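Flagellar hook-associated protein 2 (Bdellovibrio bacteriovorus, PDB 6KTY) probably caps the tip of the growing flagellar filament as an oligomer, promoting flagellin polymerization and keeping exported subunits from leaking away. Local coordinates at residues Q90-A93 with K99-V102. Numbering follows the deposited sequence.
Sequences QINA and KAQV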
loop_
_atom_site.group_PDB
_atom_site.type_symbol
_atom_site.label_atom_id
_atom_site.label_comp_id
_atom_site.label_asym_id
_atom_site.label_seq_id
_atom_site.Cartn_x
_atom_site.Cartn_y
_atom_site.Cartn_z
ATOM N N GLN A 90 21.519 -0.755 -32.708
ATOM C CA GLN A 90 21.407 -1.816 -33.745
ATOM C C GLN A 90 20.276 -2.809 -33.414
ATOM O O GLN A 90 19.561 -3.264 -34.296
ATOM C CB GLN A 90 22.739 -2.586 -33.893
ATOM C CG GLN A 90 23.905 -1.750 -34.458
ATOM C CD GLN A 90 25.241 -2.529 -34.644
ATOM O OE1 GLN A 90 25.365 -3.384 -35.539
ATOM N NE2 GLN A 90 26.267 -2.166 -33.851
ATOM N N ILE A 91 20.115 -3.147 -32.134
ATOM C CA ILE A 91 18.973 -3.973 -31.705
ATOM C C ILE A 91 17.702 -3.209 -32.014
ATOM O O ILE A 91 16.819 -3.761 -32.645
ATOM C CB ILE A 91 19.017 -4.411 -30.226
ATOM C CG1 ILE A 91 20.189 -5.373 -29.971
ATOM C CG2 ILE A 91 17.733 -5.088 -29.807
ATOM C CD1 ILE A 91 20.546 -5.610 -28.452
ATOM N N ASN A 92 17.610 -1.931 -31.651
ATOM C CA ASN A 92 16.373 -1.216 -31.952
ATOM C C ASN A 92 16.140 -1.127 -33.482
ATOM O O ASN A 92 15.024 -1.343 -33.948
ATOM C CB ASN A 92 16.349 0.169 -31.311
ATOM C CG ASN A 92 16.202 0.107 -29.795
ATOM O OD1 ASN A 92 15.585 -0.829 -29.259
ATOM N ND2 ASN A 92 16.790 1.091 -29.087
ATOM N N ALA A 93 17.194 -0.860 -34.261
ATOM C CA ALA A 93 17.025 -0.671 -35.712
ATOM C C ALA A 93 16.693 -1.987 -36.411
ATOM O O ALA A 93 16.137 -1.972 -37.484
ATOM C CB ALA A 93 18.266 -0.049 -36.337
ATOM N N LYS A 99 13.100 -4.054 -27.626
ATOM C CA LYS A 99 13.440 -2.647 -27.341
ATOM C C LYS A 99 14.631 -2.687 -26.394
ATOM O O LYS A 99 14.600 -3.404 -25.398
ATOM C CB LYS A 99 12.249 -1.918 -26.706
ATOM C CG LYS A 99 12.564 -0.568 -26.007
ATOM C CD LYS A 99 11.380 -0.138 -25.095
ATOM C CE LYS A 99 11.830 0.333 -23.722
ATOM N NZ LYS A 99 12.626 -0.707 -22.964
ATOM N N ALA A 100 15.698 -1.979 -26.742
ATOM C CA ALA A 100 16.914 -2.002 -25.967
ATOM C C ALA A 100 17.103 -0.614 -25.380
ATOM O O ALA A 100 16.762 0.381 -26.000
ATOM C CB ALA A 100 18.093 -2.361 -26.857
ATOM N N GLN A 101 17.655 -0.553 -24.185
ATOM C CA GLN A 101 18.153 0.717 -23.670
ATOM C C GLN A 101 19.336 0.475 -22.772
ATOM O O GLN A 101 19.554 -0.656 -22.266
ATOM C CB GLN A 101 17.029 1.485 -22.961
ATOM C CG GLN A 101 16.477 0.764 -21.725
ATOM C CD GLN A 101 15.222 1.485 -21.142
ATOM O OE1 GLN A 101 14.149 1.503 -21.755
ATOM N NE2 GLN A 101 15.372 2.062 -19.970
ATOM N N VAL A 102 20.119 1.514 -22.524
ATOM C CA VAL A 102 21.251 1.331 -21.600
ATOM C C VAL A 102 20.882 2.001 -20.276
ATOM O O VAL A 102 20.482 3.146 -20.265
ATOM C CB VAL A 102 22.544 1.925 -22.163
ATOM C CG1 VAL A 102 23.648 1.867 -21.135
ATOM C CG2 VAL A 102 22.930 1.192 -23.475
#
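N92, on helix 84-94, lays its carboxamide against the backbone of A100 in strand 98-104 and pairs with both polar atoms of that one residue. A100 N gives its hydrogen to N92 OD1 at 2.8 Å, nearly straight at 164° and slightly tilted from the carbonyl plane. In return N92 ND2 donates to A100 O at 3.2 Å; that acceptor lies close to the plane of the side-chain amide. With CG anti to its own carbonyl carbon and beside the backbone N (chi1 -71°), the asparagine brings its carboxamide close to the strand although the CB bond itself does not point at it, and the two bonds together fix which way round the amide is turned. N92 OD1 also lies 3.4 Å from K99 CA. Beside the two bonds the contact is apolar: I91 CG2 meets A100 CB at 4.0 Å, while M88 adds to the cover of the same methyl and L115 and V117 of strand 113-119 receive the isoleucine. On the other face of the strand, K99 NZ reaches along to Q101 OE1 at 2.9 Å, coming from above the carbonyl plane, and Q101 NE2 is taken by the L172 carbonyl of a neighbouring subunit. The backbones of K99 and Q101 bond to S118 and L116, while that of A100 is turned to the helix. The arrangement is that of an asparagine side chain mimicking an adjoining strand at the outermost strand, within this chain, of an antiparallel sheet, here joining a helix to the strand that follows it in this piece of FliD.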